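Side-chain contacts in Sodium/calcium exchanger membrane region domain-containing protein (Archaeoglobus fulgidus, PDB 4KPP), which probably acts as a membrane antiporter that exchanges protons for calcium ions across the lipid bilayer: residues A100-T105 with D241-V246; I349-F354 with Y361-I366. All coordinates share one frame; numbering follows the deposited sequence.

In the fold
Contact 1 joins helix 96-127 to helix 242-267, linking the two sodium/calcium exchanger regions of the chain across a long separation in sequence. Contact 2 is local: it packs helix 338-353 against helix 357-377, which follows it after a short turn. Their centres lie about 17 Å apart and their nearest atoms about 5 Å apart, without touching. Helix 311-331 borders both, and helix 96-127 connects them further, because its Arg109 donates to Gln351 of contact 2. Neither contact includes a calcium ligand. The calcium ion bound through Ile330, Asp333, Lys335 and Glu340 is related to contact 2 through helix 338-353, which also carries Glu340.

Contact 1 of 2, residues A100-T105 with D241-V246; sequences ATANMT and DEFLAV
With CG of Asn103 swung opposite its own backbone N (chi1 -177°), the amide reaches across to the backbone of Val246, whose side chain in turn sends CG1 back to the asparagine. Asn103 ND2 donates to Val246 O at 2.8 Å. The N-H points at the oxygen with an angle of 149°; the donor lies in the plane of the carbonyl, while the oxygen sits somewhat tilted from the asparagine amide plane. The same oxygen also receives a CA-H...O contact from Asn103 CA, at 3.6 Å, so the backbone of Asn103 adds a weaker contact to the grip of its amide. Close to this bond, Asn103 CB rests on Val246 CG1 at 3.8 Å, an apolar wall beside the polar link. If an alanine stood here in place of Asn103, Val246 O would probably lose its amide donor, and the two helices the hydrogen bond that joins them here.

Ala102 extends the apolar part. Ala102 CB lies at the edge of the Phe243 ring, near its plane and 4.0 Å from Phe243 CD1, and 4.2 Å from Val246 CG1. Phe243 belongs to the first turn of its helix, where Asp241 serves as N-cap: Asp241 OD1 accepts from Phe243 N at 3.2 Å.

The short helical segments run at 50° to each other. Phe243 also meets Tyr99 edge-to-face. Helix 76-91 closes one flank, with Phe85 touching both Asn103 and Val246, while Gln313 of helix 311-331 touches Ala102 and Phe243.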
loop_
_atom_site.group_PDB
_atom_site.type_symbol
_atom_site.label_atom_id
_atom_site.label_comp_id
_atom_site.label_asym_id
_atom_site.label_seq_id
_atom_site.Cartn_x
_atom_site.Cartn_y
_atom_site.Cartn_z
ATOM N N ALA A 100 12.131 9.107 -3.729
ATOM C CA ALA A 100 11.112 9.081 -2.687
ATOM C C ALA A 100 9.719 9.224 -3.280
ATOM O O ALA A 100 8.790 8.515 -2.889
ATOM C CB ALA A 100 11.368 10.178 -1.657
ATOM N N THR A 101 9.580 10.135 -4.235
ATOM C CA THR A 101 8.284 10.378 -4.856
ATOM C C THR A 101 7.966 9.332 -5.921
ATOM O O THR A 101 6.823 8.894 -6.050
ATOM C CB THR A 101 8.196 11.788 -5.456
ATOM O OG1 THR A 101 8.562 12.750 -4.459
ATOM C CG2 THR A 101 6.778 12.068 -5.931
ATOM N N ALA A 102 8.987 8.925 -6.670
ATOM C CA ALA A 102 8.829 7.891 -7.688
ATOM C C ALA A 102 8.383 6.563 -7.078
ATOM O O ALA A 102 7.538 5.871 -7.639
ATOM C CB ALA A 102 10.121 7.710 -8.477
ATOM N N ASN A 103 8.956 6.211 -5.931
ATOM C CA ASN A 103 8.597 4.971 -5.246
ATOM C C ASN A 103 7.170 5.016 -4.708
ATOM O O ASN A 103 6.438 4.026 -4.758
ATOM C CB ASN A 103 9.586 4.676 -4.115
ATOM C CG ASN A 103 9.300 3.360 -3.418
ATOM O OD1 ASN A 103 8.623 3.323 -2.391
ATOM N ND2 ASN A 103 9.820 2.271 -3.975
ATOM N N MET A 104 6.783 6.180 -4.200
ATOM C CA MET A 104 5.449 6.384 -3.653
ATOM C C MET A 104 4.381 6.300 -4.742
ATOM O O MET A 104 3.341 5.663 -4.563
ATOM C CB MET A 104 5.384 7.747 -2.968
ATOM C CG MET A 104 4.139 7.976 -2.138
ATOM S SD MET A 104 3.269 9.463 -2.661
ATOM C CE MET A 104 2.401 8.849 -4.078
ATOM N N THR A 105 4.634 6.963 -5.864
ATOM C CA THR A 105 3.693 6.964 -6.977
ATOM C C THR A 105 3.630 5.583 -7.618
ATOM O O THR A 105 2.565 5.127 -8.044
ATOM C CB THR A 105 4.067 8.019 -8.037
ATOM O OG1 THR A 105 5.434 7.842 -8.429
ATOM C CG2 THR A 105 3.880 9.429 -7.480
ATOM N N ASP A 241 17.517 1.567 -16.278
ATOM C CA ASP A 241 17.303 2.835 -15.593
ATOM C C ASP A 241 16.868 2.621 -14.143
ATOM O O ASP A 241 15.987 1.810 -13.859
ATOM C CB ASP A 241 16.258 3.664 -16.345
ATOM C CG ASP A 241 15.891 4.951 -15.625
ATOM O OD1 ASP A 241 16.688 5.441 -14.796
ATOM O OD2 ASP A 241 14.796 5.484 -15.899
ATOM N N GLU A 242 17.485 3.370 -13.236
ATOM C CA GLU A 242 17.226 3.232 -11.807
ATOM C C GLU A 242 15.791 3.586 -11.420
ATOM O O GLU A 242 15.270 3.082 -10.425
ATOM C CB GLU A 242 18.208 4.090 -11.007
ATOM C CG GLU A 242 19.655 3.640 -11.108
ATOM C CD GLU A 242 20.622 4.684 -10.587
ATOM O OE1 GLU A 242 20.652 5.796 -11.154
ATOM O OE2 GLU A 242 21.349 4.399 -9.611
ATOM N N PHE A 243 15.157 4.451 -12.205
ATOM C CA PHE A 243 13.786 4.861 -11.922
ATOM C C PHE A 243 12.811 3.708 -12.075
ATOM O O PHE A 243 11.799 3.650 -11.383
ATOM C CB PHE A 243 13.360 6.033 -12.807
ATOM C CG PHE A 243 13.767 7.369 -12.268
ATOM C CD1 PHE A 243 13.088 7.932 -11.198
ATOM C CD2 PHE A 243 14.829 8.064 -12.823
ATOM C CE1 PHE A 243 13.460 9.166 -10.689
ATOM C CE2 PHE A 243 15.209 9.298 -12.323
ATOM C CZ PHE A 243 14.523 9.852 -11.253
ATOM N N LEU A 244 13.120 2.786 -12.980
ATOM C CA LEU A 244 12.273 1.621 -13.187
ATOM C C LEU A 244 12.334 0.688 -11.977
ATOM O O LEU A 244 11.329 0.090 -11.590
ATOM C CB LEU A 244 12.680 0.883 -14.461
ATOM C CG LEU A 244 12.624 1.693 -15.762
ATOM C CD1 LEU A 244 13.089 0.850 -16.939
ATOM C CD2 LEU A 244 11.225 2.251 -16.015
ATOM N N ALA A 245 13.515 0.575 -11.380
ATOM C CA ALA A 245 13.702 -0.260 -10.198
ATOM C C ALA A 245 13.015 0.362 -8.982
ATOM O O ALA A 245 12.284 -0.310 -8.259
ATOM C CB ALA A 245 15.188 -0.470 -9.925
ATOM N N VAL A 246 13.257 1.651 -8.774
ATOM C CA VAL A 246 12.675 2.395 -7.660
ATOM C C VAL A 246 11.150 2.447 -7.733
ATOM O O VAL A 246 10.460 2.297 -6.723
ATOM C CB VAL A 246 13.233 3.838 -7.609
ATOM C CG1 VAL A 246 12.432 4.702 -6.640
ATOM C CG2 VAL A 246 14.703 3.823 -7.230
#

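Contact 2 of 2, residues I349-F354 with Y361-I366; sequences IVQLLF and YIISAI
Apolar packing carries this contact, and Ile363 is its centre, meeting Val350 and Gln351 on successive positions of the facing helix. The terminal methyl of the isoleucine, CD1, reaches Val350 CG1 at 4.2 Å, the two side chains crossing obliquely. One carbon further back, Ile363 CG1 lies 4.2 Å from Gln351 CB, so the glutamine takes part here through the aliphatic root of its chain. On Ile363, CG1 stands opposite the carbonyl carbon (chi1 -56°), which aims this branch, rather than CG2, at the pair of neighbours. The backbones stay well apart, with 7.0 Å between Gln351 CA and Ile363 CA, and side chains bridge the gap. Val350 CG1 has a second apolar neighbour within its own segment: it meets the edge of the Phe354 ring, in the ring plane, one helical turn further on.

The polar end of Gln351 turns away from this apolar seam. Beyond CB its chain bends off, and its OE1 accepts a hydrogen bond from Arg109 NH2, which satisfies a polar atom on a buried residue. Ser364 OG is bonded to Arg360 O, a backbone carbonyl of its own helix.

Backbone bonds such as Leu353 N to Ile349 O (2.7 Å) and Ala365 N to Tyr361 O (2.9 Å) keep the two segments helical. Phe354 marks where helix 338-353 gives way to the turn before helix 357-377, so the contact lies beside the turn of a helical hairpin. Leu319 of helix 311-331 touches both Gln351 and Ser364, placing that helix against both arms.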
loop_
_atom_site.group_PDB
_atom_site.type_symbol
_atom_site.label_atom_id
_atom_site.label_comp_id
_atom_site.label_asym_id
_atom_site.label_seq_id
_atom_site.Cartn_x
_atom_site.Cartn_y
_atom_site.Cartn_z
ATOM N N ILE A 349 -0.661 -0.376 -17.793
ATOM C CA ILE A 349 0.445 -1.000 -18.520
ATOM C C ILE A 349 0.823 -0.263 -19.803
ATOM O O ILE A 349 1.973 -0.319 -20.235
ATOM C CB ILE A 349 0.173 -2.495 -18.827
ATOM C CG1 ILE A 349 -1.175 -2.675 -19.533
ATOM C CG2 ILE A 349 0.236 -3.321 -17.548
ATOM C CD1 ILE A 349 -1.080 -2.771 -21.045
ATOM N N VAL A 350 -0.141 0.420 -20.411
ATOM C CA VAL A 350 0.133 1.211 -21.606
ATOM C C VAL A 350 1.144 2.311 -21.296
ATOM O O VAL A 350 2.079 2.542 -22.065
ATOM C CB VAL A 350 -1.159 1.819 -22.203
ATOM C CG1 VAL A 350 -0.835 3.005 -23.094
ATOM C CG2 VAL A 350 -1.935 0.762 -22.978
ATOM N N GLN A 351 0.965 2.968 -20.152
ATOM C CA GLN A 351 1.863 4.034 -19.723
ATOM C C GLN A 351 3.242 3.474 -19.415
ATOM O O GLN A 351 4.261 4.136 -19.622
ATOM C CB GLN A 351 1.300 4.748 -18.490
ATOM C CG GLN A 351 2.055 6.015 -18.092
ATOM C CD GLN A 351 3.107 5.771 -17.023
ATOM O OE1 GLN A 351 2.860 5.075 -16.035
ATOM N NE2 GLN A 351 4.287 6.347 -17.216
ATOM N N LEU A 352 3.260 2.240 -18.924
ATOM C CA LEU A 352 4.497 1.573 -18.548
ATOM C C LEU A 352 5.234 1.040 -19.774
ATOM O O LEU A 352 6.464 1.033 -19.815
ATOM C CB LEU A 352 4.195 0.443 -17.563
ATOM C CG LEU A 352 5.379 -0.354 -17.019
ATOM C CD1 LEU A 352 6.467 0.583 -16.532
ATOM C CD2 LEU A 352 4.920 -1.272 -15.899
ATOM N N LEU A 353 4.477 0.606 -20.778
ATOM C CA LEU A 353 5.063 0.054 -21.998
ATOM C C LEU A 353 5.323 1.120 -23.066
ATOM O O LEU A 353 5.949 0.842 -24.090
ATOM C CB LEU A 353 4.184 -1.065 -22.562
ATOM C CG LEU A 353 4.063 -2.320 -21.693
ATOM C CD1 LEU A 353 3.183 -3.357 -22.371
ATOM C CD2 LEU A 353 5.436 -2.901 -21.377
ATOM N N PHE A 354 4.840 2.334 -22.821
ATOM C CA PHE A 354 5.107 3.465 -23.704
ATOM C C PHE A 354 5.578 4.662 -22.884
ATOM O O PHE A 354 4.779 5.526 -22.525
ATOM C CB PHE A 354 3.860 3.837 -24.510
ATOM C CG PHE A 354 3.455 2.802 -25.524
ATOM C CD1 PHE A 354 4.391 2.245 -26.381
ATOM C CD2 PHE A 354 2.138 2.384 -25.617
ATOM C CE1 PHE A 354 4.020 1.292 -27.313
ATOM C CE2 PHE A 354 1.760 1.430 -26.548
ATOM C CZ PHE A 354 2.703 0.884 -27.397
ATOM N N TYR A 361 0.983 12.716 -19.933
ATOM C CA TYR A 361 -0.077 13.714 -20.046
ATOM C C TYR A 361 -1.326 13.163 -20.729
ATOM O O TYR A 361 -2.448 13.485 -20.337
ATOM C CB TYR A 361 0.422 14.966 -20.769
ATOM C CG TYR A 361 1.170 15.928 -19.871
ATOM C CD1 TYR A 361 0.486 16.811 -19.044
ATOM C CD2 TYR A 361 2.558 15.956 -19.852
ATOM C CE1 TYR A 361 1.164 17.695 -18.223
ATOM C CE2 TYR A 361 3.246 16.837 -19.033
ATOM C CZ TYR A 361 2.544 17.703 -18.221
ATOM O OH TYR A 361 3.222 18.578 -17.405
ATOM N N ILE A 362 -1.127 12.328 -21.745
ATOM C CA ILE A 362 -2.243 11.721 -22.460
ATOM C C ILE A 362 -3.069 10.829 -21.539
ATOM O O ILE A 362 -4.291 10.960 -21.469
ATOM C CB ILE A 362 -1.766 10.915 -23.690
ATOM C CG1 ILE A 362 -1.323 11.859 -24.809
ATOM C CG2 ILE A 362 -2.875 10.002 -24.196
ATOM C CD1 ILE A 362 -0.721 11.149 -26.005
ATOM N N ILE A 363 -2.393 9.930 -20.828
ATOM C CA ILE A 363 -3.064 9.018 -19.906
ATOM C C ILE A 363 -3.698 9.778 -18.740
ATOM O O ILE A 363 -4.781 9.421 -18.277
ATOM C CB ILE A 363 -2.107 7.927 -19.380
ATOM C CG1 ILE A 363 -1.475 7.164 -20.545
ATOM C CG2 ILE A 363 -2.844 6.955 -18.476
ATOM C CD1 ILE A 363 -2.477 6.445 -21.414
ATOM N N SER A 364 -3.026 10.829 -18.274
ATOM C CA SER A 364 -3.597 11.700 -17.249
ATOM C C SER A 364 -4.918 12.290 -17.728
ATOM O O SER A 364 -5.920 12.246 -17.013
ATOM C CB SER A 364 -2.637 12.835 -16.881
ATOM O OG SER A 364 -1.468 12.349 -16.249
ATOM N N ALA A 365 -4.910 12.838 -18.941
ATOM C CA ALA A 365 -6.108 13.423 -19.537
ATOM C C ALA A 365 -7.228 12.395 -19.673
ATOM O O ALA A 365 -8.388 12.687 -19.387
ATOM C CB ALA A 365 -5.784 14.037 -20.893
ATOM N N ILE A 366 -6.874 11.188 -20.103
ATOM C CA ILE A 366 -7.857 10.124 -20.289
ATOM C C ILE A 366 -8.507 9.702 -18.968
ATOM O O ILE A 366 -9.728 9.563 -18.890
ATOM C CB ILE A 366 -7.241 8.905 -21.016
ATOM C CG1 ILE A 366 -6.826 9.298 -22.437
ATOM C CG2 ILE A 366 -8.224 7.747 -21.060
ATOM C CD1 ILE A 366 -6.302 8.152 -23.274
#